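Local coordinates for protein yxeP (Bacillus subtilis, PDB 1YSJ) that probably catalyses the deacetylation of N-acetylcysteine to cysteine and acetate as a dinuclear metal-dependent M20-family hydrolase, serving the breakdown of S-(2-succino)cysteine, at residues Pro73-Gly78 / Ala169-Gly174; Ile152-Glu157 / Arg164-Ala169; Arg60-Glu65 / Val79-Lys84; Ile92-Asp97 / Glu394-Val399. The protein carries 1 engineered substitution. All coordinates share one frame; numbering follows the deposited sequence.

Contact 1: residues Pro73-Gly78 / Ala169-Gly174. Engineered in segment 73-78: Gly78 (natural residue Ala).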
loop_
_atom_site.group_PDB
_atom_site.type_symbol
_atom_site.label_atom_id
_atom_site.label_comp_id
_atom_site.label_asym_id
_atom_site.label_seq_id
_atom_site.Cartn_x
_atom_site.Cartn_y
_atom_site.Cartn_z
ATOM N N PRO A 73 32.450 29.868 0.151
ATOM C CA PRO A 73 31.887 29.727 -1.197
ATOM C C PRO A 73 31.035 28.469 -1.375
ATOM O O PRO A 73 30.079 28.484 -2.159
ATOM C CB PRO A 73 33.128 29.668 -2.100
ATOM C CG PRO A 73 34.247 30.203 -1.276
ATOM C CD PRO A 73 33.924 29.831 0.131
ATOM N N GLN A 74 31.372 27.405 -0.645
ATOM C CA GLN A 74 30.611 26.148 -0.690
ATOM C C GLN A 74 29.162 26.302 -0.194
ATOM O O GLN A 74 28.288 25.539 -0.594
ATOM C CB GLN A 74 31.342 25.023 0.064
ATOM C CG GLN A 74 30.631 23.669 0.040
ATOM C CD GLN A 74 31.540 22.494 0.376
ATOM O OE1 GLN A 74 31.946 22.311 1.525
ATOM N NE2 GLN A 74 31.837 21.675 -0.630
ATOM N N LEU A 75 28.912 27.291 0.663
ATOM C CA LEU A 75 27.546 27.611 1.084
ATOM C C LEU A 75 26.919 28.643 0.160
ATOM O O LEU A 75 27.120 29.847 0.343
ATOM C CB LEU A 75 27.510 28.117 2.532
ATOM C CG LEU A 75 27.643 27.107 3.672
ATOM C CD1 LEU A 75 27.685 27.843 5.006
ATOM C CD2 LEU A 75 26.505 26.085 3.660
ATOM N N LYS A 76 26.160 28.165 -0.826
ATOM C CA LYS A 76 25.472 29.031 -1.789
ATOM C C LYS A 76 24.484 29.933 -1.060
ATOM O O LYS A 76 24.454 31.145 -1.282
ATOM C CB LYS A 76 24.733 28.213 -2.858
ATOM C CG LYS A 76 25.462 26.957 -3.368
ATOM C CD LYS A 76 24.901 25.662 -2.748
ATOM C CE LYS A 76 25.565 25.324 -1.422
ATOM N NZ LYS A 76 24.719 24.519 -0.493
ATOM N N THR A 77 23.680 29.330 -0.188
ATOM C CA THR A 77 22.792 30.086 0.690
ATOM C C THR A 77 23.231 29.895 2.137
ATOM O O THR A 77 23.804 28.865 2.498
ATOM C CB THR A 77 21.309 29.678 0.521
ATOM O OG1 THR A 77 21.153 28.295 0.850
ATOM C CG2 THR A 77 20.830 29.908 -0.912
ATOM N N GLY A 78 22.956 30.889 2.965
ATOM C CA GLY A 78 23.417 30.867 4.345
ATOM C C GLY A 78 24.554 31.850 4.508
ATOM O O GLY A 78 25.285 32.131 3.556
ATOM N N ALA A 169 31.512 22.310 5.504
ATOM C CA ALA A 169 32.155 23.525 5.006
ATOM C C ALA A 169 33.303 23.970 5.908
ATOM O O ALA A 169 34.032 24.900 5.570
ATOM C CB ALA A 169 31.129 24.647 4.845
ATOM N N GLY A 170 33.459 23.294 7.048
ATOM C CA GLY A 170 34.522 23.589 8.015
ATOM C C GLY A 170 34.229 24.776 8.914
ATOM O O GLY A 170 35.134 25.324 9.543
ATOM N N VAL A 171 32.956 25.157 8.991
ATOM C CA VAL A 171 32.529 26.351 9.728
ATOM C C VAL A 171 32.742 26.193 11.241
ATOM O O VAL A 171 32.945 27.182 11.946
ATOM C CB VAL A 171 31.046 26.726 9.376
ATOM C CG1 VAL A 171 30.459 27.787 10.326
ATOM C CG2 VAL A 171 30.934 27.189 7.928
ATOM N N LEU A 172 32.720 24.955 11.732
ATOM C CA LEU A 172 32.894 24.695 13.166
ATOM C C LEU A 172 34.312 24.302 13.584
ATOM O O LEU A 172 34.549 23.943 14.741
ATOM C CB LEU A 172 31.872 23.666 13.673
ATOM C CG LEU A 172 30.407 24.098 13.829
ATOM C CD1 LEU A 172 29.645 23.023 14.579
ATOM C CD2 LEU A 172 30.262 25.422 14.564
ATOM N N ASN A 173 35.253 24.371 12.646
ATOM C CA ASN A 173 36.659 24.165 12.973
ATOM C C ASN A 173 37.129 25.217 13.973
ATOM O O ASN A 173 36.988 26.421 13.733
ATOM C CB ASN A 173 37.532 24.175 11.709
ATOM C CG ASN A 173 37.277 22.968 10.806
ATOM O OD1 ASN A 173 36.669 21.974 11.220
ATOM N ND2 ASN A 173 37.743 23.055 9.563
ATOM N N GLY A 174 37.648 24.746 15.107
ATOM C CA GLY A 174 38.149 25.619 16.169
ATOM C C GLY A 174 37.101 26.150 17.134
ATOM O O GLY A 174 37.440 26.866 18.076
#
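Leu75 lies alongside the methyl group of Ala169, its branch point CG lying 4.4 Å from Ala169 CB, and sends CD1 onward to Val171 CG2, also at 4.4 Å. Both approaches are loose van der Waals contacts, so the two loops lean on each other without interlocking. Leu75 is directed toward the 169-174 loop and is buried, and it also rests on Lys165 and Ile80; Val171 reaches the same Ile80, which makes that strand residue the floor beneath the pair. Toward the surface the contact turns polar in composition but not in bonding. Gln74 has CG anti to its backbone N (chi1 -179°) and a chain extended beyond it, which carries the amide past Ala169 until OE1 stands 3.7 Å from Ala169 CA. The Ala169 N is 4.0 Å from that same OE1, and no hydrogen bond crosses between the segments. On the far side the backbone of 169-174 is held from within and from strand 148-154: Asn173 N donates to Gly170 O at 3.2 Å, closing a type I turn, and Arg150 NH1 binds the carbonyls of Val171 and Asn173. Gly170, with its positive phi of 80°, ends helix 162-168 in a Schellman motif. The loop 73-78 packs against the capped C-terminal end of the helix in a beta-alpha-beta crossover, just where the chain turns back toward strand 175-184.

Contact 2: residues Ile152-Glu157 / Arg164-Ala169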
loop_
_atom_site.group_PDB
_atom_site.type_symbol
_atom_site.label_atom_id
_atom_site.label_comp_id
_atom_site.label_asym_id
_atom_site.label_seq_id
_atom_site.Cartn_x
_atom_site.Cartn_y
_atom_site.Cartn_z
ATOM N N ILE A 152 26.090 31.739 12.672
ATOM C CA ILE A 152 25.723 30.771 11.654
ATOM C C ILE A 152 24.263 30.982 11.259
ATOM O O ILE A 152 23.347 30.756 12.055
ATOM C CB ILE A 152 25.949 29.313 12.158
ATOM C CG1 ILE A 152 27.425 29.094 12.496
ATOM C CG2 ILE A 152 25.469 28.285 11.129
ATOM C CD1 ILE A 152 27.698 27.844 13.308
ATOM N N PHE A 153 24.061 31.441 10.031
ATOM C CA PHE A 153 22.724 31.559 9.475
ATOM C C PHE A 153 22.546 30.407 8.495
ATOM O O PHE A 153 22.992 30.455 7.354
ATOM C CB PHE A 153 22.502 32.945 8.851
ATOM C CG PHE A 153 22.592 34.073 9.853
ATOM C CD1 PHE A 153 23.812 34.699 10.113
ATOM C CD2 PHE A 153 21.465 34.493 10.551
ATOM C CE1 PHE A 153 23.907 35.729 11.041
ATOM C CE2 PHE A 153 21.547 35.529 11.489
ATOM C CZ PHE A 153 22.772 36.147 11.733
ATOM N N GLN A 154 21.896 29.361 8.987
ATOM C CA GLN A 154 21.914 28.054 8.365
ATOM C C GLN A 154 20.725 27.818 7.435
ATOM O O GLN A 154 19.574 28.007 7.835
ATOM C CB GLN A 154 21.944 26.982 9.462
ATOM C CG GLN A 154 21.825 25.556 8.948
ATOM C CD GLN A 154 21.240 24.610 9.966
ATOM O OE1 GLN A 154 21.759 24.475 11.079
ATOM N NE2 GLN A 154 20.158 23.931 9.588
ATOM N N PRO A 155 20.996 27.359 6.200
ATOM C CA PRO A 155 19.898 27.010 5.299
ATOM C C PRO A 155 19.351 25.626 5.631
ATOM O O PRO A 155 19.995 24.876 6.358
ATOM C CB PRO A 155 20.582 26.970 3.931
ATOM C CG PRO A 155 21.982 26.535 4.234
ATOM C CD PRO A 155 22.318 27.116 5.585
ATOM N N ALA A 156 18.161 25.314 5.119
ATOM C CA ALA A 156 17.677 23.930 5.032
ATOM C C ALA A 156 17.556 23.155 6.360
ATOM O O ALA A 156 17.908 21.968 6.428
ATOM C CB ALA A 156 18.531 23.140 4.023
ATOM N N GLU A 157 17.063 23.816 7.406
ATOM C CA GLU A 157 16.765 23.120 8.660
ATOM C C GLU A 157 15.569 22.188 8.469
ATOM O O GLU A 157 15.555 21.063 8.978
ATOM C CB GLU A 157 16.486 24.115 9.790
ATOM C CG GLU A 157 16.348 23.494 11.188
ATOM C CD GLU A 157 14.979 22.858 11.451
ATOM O OE1 GLU A 157 13.953 23.379 10.955
ATOM O OE2 GLU A 157 14.931 21.834 12.166
ATOM N N ARG A 164 24.469 19.758 8.208
ATOM C CA ARG A 164 25.488 18.898 7.612
ATOM C C ARG A 164 26.368 19.653 6.608
ATOM O O ARG A 164 27.579 19.440 6.573
ATOM C CB ARG A 164 24.850 17.669 6.957
ATOM C CG ARG A 164 25.847 16.603 6.509
ATOM C CD ARG A 164 25.145 15.371 5.942
ATOM N NE ARG A 164 24.759 14.423 6.992
ATOM C CZ ARG A 164 23.537 14.319 7.516
ATOM N NH1 ARG A 164 22.545 15.102 7.099
ATOM N NH2 ARG A 164 23.305 13.422 8.466
ATOM N N LYS A 165 25.759 20.532 5.809
ATOM C CA LYS A 165 26.490 21.360 4.840
ATOM C C LYS A 165 27.432 22.357 5.518
ATOM O O LYS A 165 28.553 22.574 5.053
ATOM C CB LYS A 165 25.518 22.111 3.920
ATOM C CG LYS A 165 24.703 21.232 2.973
ATOM C CD LYS A 165 25.570 20.589 1.895
ATOM C CE LYS A 165 24.753 19.671 1.001
ATOM N NZ LYS A 165 25.621 18.698 0.277
ATOM N N VAL A 166 26.953 22.956 6.612
ATOM C CA VAL A 166 27.719 23.881 7.447
ATOM C C VAL A 166 28.937 23.175 8.058
ATOM O O VAL A 166 30.058 23.690 7.994
ATOM C CB VAL A 166 26.819 24.500 8.569
ATOM C CG1 VAL A 166 27.652 25.176 9.662
ATOM C CG2 VAL A 166 25.789 25.470 7.977
ATOM N N LEU A 167 28.709 21.993 8.637
ATOM C CA LEU A 167 29.786 21.191 9.224
ATOM C C LEU A 167 30.835 20.816 8.186
ATOM O O LEU A 167 32.040 20.963 8.428
ATOM C CB LEU A 167 29.233 19.927 9.899
ATOM C CG LEU A 167 28.656 20.076 11.313
ATOM C CD1 LEU A 167 27.791 18.884 11.692
ATOM C CD2 LEU A 167 29.764 20.275 12.342
ATOM N N GLU A 168 30.371 20.352 7.028
ATOM C CA GLU A 168 31.256 19.926 5.937
ATOM C C GLU A 168 32.006 21.094 5.284
ATOM O O GLU A 168 33.009 20.889 4.599
ATOM C CB GLU A 168 30.470 19.131 4.890
ATOM C CG GLU A 168 30.008 17.763 5.387
ATOM C CD GLU A 168 28.967 17.114 4.490
ATOM O OE1 GLU A 168 28.891 15.864 4.476
ATOM O OE2 GLU A 168 28.229 17.845 3.798
ATOM N N ALA A 169 31.512 22.310 5.504
ATOM C CA ALA A 169 32.155 23.525 5.006
ATOM C C ALA A 169 33.303 23.970 5.908
ATOM O O ALA A 169 34.032 24.900 5.570
ATOM C CB ALA A 169 31.129 24.647 4.845
#
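Val166 links helix 162-168 to strand 148-154, the helix and the first strand of a beta-alpha-beta crossover in the metal-binding domain. Its two methyls divide the work. With chi1 at 165°, CG1 is directed to Ile152 CG2, 4.1 Å away, while CG2 meets the aliphatic CG of Gln154 at 4.1 Å. The Ile152 and Val166 side chains pass at a slant; Gln154 lies about square to Val166. All three residues are buried, and the Tyr354 side chain touches both Ile152 and Val166. The outer part of the helix contrasts with this core: Lys165 sets out toward the strand, then bends off, Arg164 takes no part, and both are exposed. Pro155, beyond the strand's end, comes no nearer to the helix than 4.5 Å.

Gln154 is apolar toward Val166 but its amide end is gripped by other partners. OE1 bonds Tyr354 OH and Arg95 NE, and NE2 donates to Asp350 OD1, so a buried amide is held in place about 7 Å from the side chain of the nickel ligand His124. A further, weak bond runs from Gln154 NE2 back to Pro155 O, 3.4 Å long with an N-H...O angle of 150°.

Contact 3: residues Arg60-Glu65 / Val79-Lys84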
loop_
_atom_site.group_PDB
_atom_site.type_symbol
_atom_site.label_atom_id
_atom_site.label_comp_id
_atom_site.label_asym_id
_atom_site.label_seq_id
_atom_site.Cartn_x
_atom_site.Cartn_y
_atom_site.Cartn_z
ATOM N N ARG A 60 23.741 41.962 3.722
ATOM C CA ARG A 60 23.620 43.418 3.689
ATOM C C ARG A 60 23.437 44.040 5.080
ATOM O O ARG A 60 24.082 45.036 5.413
ATOM C CB ARG A 60 22.474 43.822 2.749
ATOM C CG ARG A 60 21.922 45.230 2.964
ATOM C CD ARG A 60 21.148 45.732 1.757
ATOM N NE ARG A 60 20.059 44.841 1.350
ATOM C CZ ARG A 60 18.807 44.915 1.797
ATOM N NH1 ARG A 60 18.459 45.834 2.689
ATOM N NH2 ARG A 60 17.896 44.064 1.349
ATOM N N TRP A 61 22.558 43.441 5.876
ATOM C CA TRP A 61 22.219 43.943 7.214
ATOM C C TRP A 61 23.387 43.909 8.207
ATOM O O TRP A 61 23.532 44.809 9.036
ATOM C CB TRP A 61 20.988 43.225 7.779
ATOM C CG TRP A 61 19.706 43.552 7.051
ATOM C CD1 TRP A 61 19.401 44.720 6.395
ATOM C CD2 TRP A 61 18.548 42.712 6.924
ATOM N NE1 TRP A 61 18.134 44.650 5.859
ATOM C CE2 TRP A 61 17.588 43.431 6.170
ATOM C CE3 TRP A 61 18.234 41.415 7.362
ATOM C CZ2 TRP A 61 16.330 42.902 5.855
ATOM C CZ3 TRP A 61 16.984 40.886 7.047
ATOM C CH2 TRP A 61 16.045 41.635 6.299
ATOM N N LEU A 62 24.227 42.882 8.094
ATOM C CA LEU A 62 25.425 42.756 8.928
ATOM C C LEU A 62 26.540 43.703 8.468
ATOM O O LEU A 62 27.253 44.279 9.291
ATOM C CB LEU A 62 25.915 41.301 8.961
ATOM C CG LEU A 62 24.931 40.261 9.523
ATOM C CD1 LEU A 62 25.260 38.852 9.034
ATOM C CD2 LEU A 62 24.853 40.295 11.048
ATOM N N GLU A 63 26.678 43.867 7.154
ATOM C CA GLU A 63 27.670 44.784 6.588
ATOM C C GLU A 63 27.307 46.252 6.822
ATOM O O GLU A 63 28.178 47.118 6.782
ATOM C CB GLU A 63 27.901 44.498 5.098
ATOM C CG GLU A 63 28.760 43.256 4.858
ATOM C CD GLU A 63 28.819 42.805 3.400
ATOM O OE1 GLU A 63 27.901 43.129 2.611
ATOM O OE2 GLU A 63 29.791 42.103 3.048
ATOM N N GLU A 64 26.028 46.519 7.081
ATOM C CA GLU A 64 25.572 47.853 7.473
ATOM C C GLU A 64 26.238 48.295 8.770
ATOM O O GLU A 64 26.590 49.464 8.926
ATOM C CB GLU A 64 24.049 47.882 7.647
ATOM C CG GLU A 64 23.264 48.264 6.389
ATOM C CD GLU A 64 21.776 47.947 6.497
ATOM O OE1 GLU A 64 21.276 47.721 7.626
ATOM O OE2 GLU A 64 21.104 47.920 5.444
ATOM N N GLU A 65 26.406 47.348 9.690
ATOM C CA GLU A 65 27.000 47.631 10.989
ATOM C C GLU A 65 28.449 47.162 11.083
ATOM O O GLU A 65 28.992 47.015 12.177
ATOM C CB GLU A 65 26.139 47.041 12.113
ATOM C CG GLU A 65 24.751 47.690 12.245
ATOM C CD GLU A 65 24.798 49.220 12.264
ATOM O OE1 GLU A 65 25.517 49.796 13.113
ATOM O OE2 GLU A 65 24.111 49.850 11.429
ATOM N N VAL A 79 24.693 32.382 5.717
ATOM C CA VAL A 79 25.664 33.434 5.991
ATOM C C VAL A 79 26.438 33.079 7.245
ATOM O O VAL A 79 25.853 32.683 8.257
ATOM C CB VAL A 79 24.972 34.826 6.162
ATOM C CG1 VAL A 79 25.995 35.929 6.393
ATOM C CG2 VAL A 79 24.115 35.162 4.954
ATOM N N ILE A 80 27.760 33.208 7.162
ATOM C CA ILE A 80 28.633 33.025 8.310
ATOM C C ILE A 80 29.299 34.358 8.614
ATOM O O ILE A 80 29.969 34.939 7.762
ATOM C CB ILE A 80 29.711 31.926 8.074
ATOM C CG1 ILE A 80 29.109 30.673 7.403
ATOM C CG2 ILE A 80 30.448 31.590 9.383
ATOM C CD1 ILE A 80 28.015 29.934 8.208
ATOM N N ALA A 81 29.093 34.842 9.833
ATOM C CA ALA A 81 29.668 36.100 10.278
ATOM C C ALA A 81 30.498 35.864 11.537
ATOM O O ALA A 81 30.402 34.807 12.164
ATOM C CB ALA A 81 28.563 37.129 10.526
ATOM N N GLU A 82 31.311 36.850 11.904
ATOM C CA GLU A 82 32.236 36.700 13.021
ATOM C C GLU A 82 32.482 38.035 13.718
ATOM O O GLU A 82 32.710 39.052 13.062
ATOM C CB GLU A 82 33.557 36.094 12.522
ATOM C CG GLU A 82 34.584 35.781 13.600
ATOM C CD GLU A 82 35.703 34.865 13.108
ATOM O OE1 GLU A 82 35.443 33.657 12.909
ATOM O OE2 GLU A 82 36.846 35.351 12.937
ATOM N N ILE A 83 32.421 38.017 15.050
ATOM C CA ILE A 83 32.791 39.173 15.871
ATOM C C ILE A 83 33.883 38.774 16.856
ATOM O O ILE A 83 33.682 37.910 17.715
ATOM C CB ILE A 83 31.570 39.791 16.612
ATOM C CG1 ILE A 83 30.612 40.432 15.601
ATOM C CG2 ILE A 83 32.019 40.828 17.638
ATOM C CD1 ILE A 83 29.225 40.678 16.121
ATOM N N LYS A 84 35.044 39.406 16.708
ATOM C CA LYS A 84 36.195 39.129 17.557
ATOM C C LYS A 84 36.236 40.093 18.731
ATOM O O LYS A 84 35.997 41.290 18.574
ATOM C CB LYS A 84 37.499 39.230 16.758
ATOM C CG LYS A 84 37.482 38.473 15.437
ATOM C CD LYS A 84 38.740 38.739 14.619
ATOM C CE LYS A 84 39.726 37.589 14.712
ATOM N NZ LYS A 84 39.229 36.418 13.942
#
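Leu62 meets Val79 and Ala81 with no flat group set between them; the indole of the preceding residue, Trp61, is turned to another side of the helix. At its edge, in the plane of the ring, lies Glu64 OE2 from the next turn, and Met37, Asp40 and Leu41 of helix 28-43 pack on the Trp61 side chain, as does Ile132 of helix 124-139. Trp61 thus ties helix 52-64 to its neighbouring helices, while Leu62 serves the sheet.

A single methyl makes the whole junction with strand 79-84. Leu62 CD1 stands 4.0 Å from Val79 CG1 and 4.0 Å from Ala81 CB, bridging two residues that face the helix from the same side of the strand. Leu62 and Val79 reach toward each other tip to tip; a Val79 chi1 of -178° swings CG1 trans to the amide nitrogen and out to the leucine tip. The short Ala81 lets the leucine tip settle beside it. Phe153 of the adjacent strand and Ala135 of helix 124-139 also touch Leu62.

Farther along the strand, Glu82 lies on the opposite face: Lys84 NZ meets its OE2 at 2.8 Å, nearly along the C-O axis, in a salt bridge, and Arg150 NE pairs with OE1. Both carboxylate oxygens therefore have a cationic partner, which would probably keep the buried group ionised. Across the contact itself neither a hydrogen bond nor a charge pair is formed: between these two segments the joining is purely apolar, and no directional bond between them sets their relative position.

Contact 4: residues Ile92-Asp97 / Glu394-Val399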
loop_
_atom_site.group_PDB
_atom_site.type_symbol
_atom_site.label_atom_id
_atom_site.label_comp_id
_atom_site.label_asym_id
_atom_site.label_seq_id
_atom_site.Cartn_x
_atom_site.Cartn_y
_atom_site.Cartn_z
ATOM N N ILE A 92 33.242 30.589 19.956
ATOM C CA ILE A 92 31.926 29.970 20.141
ATOM C C ILE A 92 30.980 30.371 19.014
ATOM O O ILE A 92 31.212 31.361 18.319
ATOM C CB ILE A 92 31.298 30.269 21.532
ATOM C CG1 ILE A 92 31.037 31.767 21.716
ATOM C CG2 ILE A 92 32.176 29.703 22.660
ATOM C CD1 ILE A 92 29.952 32.078 22.736
ATOM N N ALA A 93 29.915 29.598 18.829
ATOM C CA ALA A 93 29.013 29.827 17.718
ATOM C C ALA A 93 27.582 30.042 18.181
ATOM O O ALA A 93 27.156 29.482 19.189
ATOM C CB ALA A 93 29.094 28.673 16.714
ATOM N N ILE A 94 26.857 30.879 17.446
ATOM C CA ILE A 94 25.436 31.100 17.681
ATOM C C ILE A 94 24.682 30.878 16.365
ATOM O O ILE A 94 25.015 31.463 15.332
ATOM C CB ILE A 94 25.146 32.503 18.268
ATOM C CG1 ILE A 94 25.829 32.665 19.631
ATOM C CG2 ILE A 94 23.635 32.722 18.403
ATOM C CD1 ILE A 94 25.776 34.084 20.198
ATOM N N ARG A 95 23.669 30.028 16.414
ATOM C CA ARG A 95 23.036 29.542 15.205
ATOM C C ARG A 95 21.585 29.994 15.072
ATOM O O ARG A 95 20.814 29.936 16.032
ATOM C CB ARG A 95 23.152 28.015 15.152
ATOM C CG ARG A 95 22.514 27.336 13.945
ATOM C CD ARG A 95 21.034 27.054 14.185
ATOM N NE ARG A 95 20.596 25.885 13.438
ATOM C CZ ARG A 95 19.492 25.196 13.701
ATOM N NH1 ARG A 95 18.690 25.563 14.695
ATOM N NH2 ARG A 95 19.195 24.133 12.968
ATOM N N ALA A 96 21.233 30.443 13.867
ATOM C CA ALA A 96 19.840 30.662 13.466
ATOM C C ALA A 96 19.555 29.938 12.148
ATOM O O ALA A 96 20.436 29.817 11.298
ATOM C CB ALA A 96 19.550 32.154 13.325
ATOM N N ASP A 97 18.327 29.456 11.986
ATOM C CA ASP A 97 17.885 28.829 10.730
ATOM C C ASP A 97 17.104 29.817 9.869
ATOM O O ASP A 97 16.355 30.636 10.394
ATOM C CB ASP A 97 17.066 27.558 10.996
ATOM C CG ASP A 97 16.203 27.653 12.251
ATOM O OD1 ASP A 97 15.939 28.775 12.743
ATOM O OD2 ASP A 97 15.789 26.588 12.750
ATOM N N GLU A 394 24.086 38.305 25.987
ATOM C CA GLU A 394 24.559 38.163 27.359
ATOM C C GLU A 394 25.127 36.770 27.612
ATOM O O GLU A 394 26.133 36.625 28.311
ATOM C CB GLU A 394 23.450 38.493 28.361
ATOM C CG GLU A 394 23.962 38.898 29.739
ATOM C CD GLU A 394 24.798 40.181 29.724
ATOM O OE1 GLU A 394 24.486 41.108 28.939
ATOM O OE2 GLU A 394 25.766 40.259 30.513
ATOM N N LEU A 395 24.489 35.758 27.026
ATOM C CA LEU A 395 24.972 34.380 27.087
ATOM C C LEU A 395 26.375 34.248 26.494
ATOM O O LEU A 395 27.244 33.621 27.097
ATOM C CB LEU A 395 23.995 33.432 26.383
ATOM C CG LEU A 395 24.311 31.932 26.379
ATOM C CD1 LEU A 395 24.261 31.343 27.788
ATOM C CD2 LEU A 395 23.364 31.194 25.457
ATOM N N ALA A 396 26.589 34.849 25.325
ATOM C CA ALA A 396 27.898 34.842 24.662
ATOM C C ALA A 396 29.012 35.398 25.552
ATOM O O ALA A 396 30.081 34.790 25.662
ATOM C CB ALA A 396 27.834 35.609 23.351
ATOM N N VAL A 397 28.748 36.543 26.183
ATOM C CA VAL A 397 29.695 37.177 27.103
ATOM C C VAL A 397 29.995 36.277 28.312
ATOM O O VAL A 397 31.156 36.120 28.703
ATOM C CB VAL A 397 29.191 38.570 27.575
ATOM C CG1 VAL A 397 30.103 39.158 28.651
ATOM C CG2 VAL A 397 29.075 39.529 26.392
ATOM N N ILE A 398 28.946 35.686 28.882
ATOM C CA ILE A 398 29.070 34.822 30.056
ATOM C C ILE A 398 29.810 33.521 29.745
ATOM O O ILE A 398 30.687 33.108 30.511
ATOM C CB ILE A 398 27.695 34.520 30.701
ATOM C CG1 ILE A 398 27.110 35.790 31.321
ATOM C CG2 ILE A 398 27.818 33.433 31.767
ATOM C CD1 ILE A 398 25.633 35.706 31.641
ATOM N N VAL A 399 29.461 32.884 28.628
ATOM C CA VAL A 399 30.118 31.642 28.217
ATOM C C VAL A 399 31.619 31.853 28.008
ATOM O O VAL A 399 32.430 31.100 28.544
ATOM C CB VAL A 399 29.459 31.006 26.965
ATOM C CG1 VAL A 399 30.289 29.828 26.447
ATOM C CG2 VAL A 399 28.060 30.541 27.292
#
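Ile92 and Ile94 cradle Ala396 between their ends. The Ala396 methyl is the bump: its CB lies 4.1 Å from Ile94 CD1 and 4.2 Å from Ile92 CD1, so it sits astride the gap between two isoleucine tips on one face of the strand. Ile92 comes closest, its CD1 3.9 Å from Ala396 CA, against the backbone of the helix. To get there, its CG1 takes the crowded position between backbone N and carbonyl carbon (chi1 63°), and the same rotation sets CG2, opposite the carbonyl carbon, as a second projection. That methyl meets Val399 CG1 at 4.2 Å, almost a turn farther along the helix. Small alanine and branched neighbours thus complement each other, and the surfaces mate without polar bonds.

Segment 394-399 runs nearly antiparallel to strand segment 92-97 (162°), their axes 10.1 Å apart at the closest. Helix 384-402 lies on this face beside helix 124-139, whose Leu138 touches Ala396 and whose Ile131 touches Ile94. Helix 325-334 covers Leu395 and Ile398 on another flank, and Phe179 of strand 175-184 extends the floor under Ile92 and Val399.

How the contacts relate
All four contacts gather round one mixed sheet. Contacts 3 and 4 lie on the face covered by helices 52-64, 124-139 and 384-402, contacts 1 and 2 on the other, beside helix 162-168. Strand 148-154 runs between strands 79-84 and 91-97: Phe153 N bonds Val79 O, linking contact 2 to contact 3, and Gln154 N bonds Ala96 O, linking it to contact 4. Contacts 2, 3 and 4 are buried and aliphatic where they touch, though contact 2 alone has a bonded amide near the nickel site. Contact 1, partly exposed, joins loops instead of regular elements; it shares Ala169 with contact 2 and reaches contact 3 through Ile80.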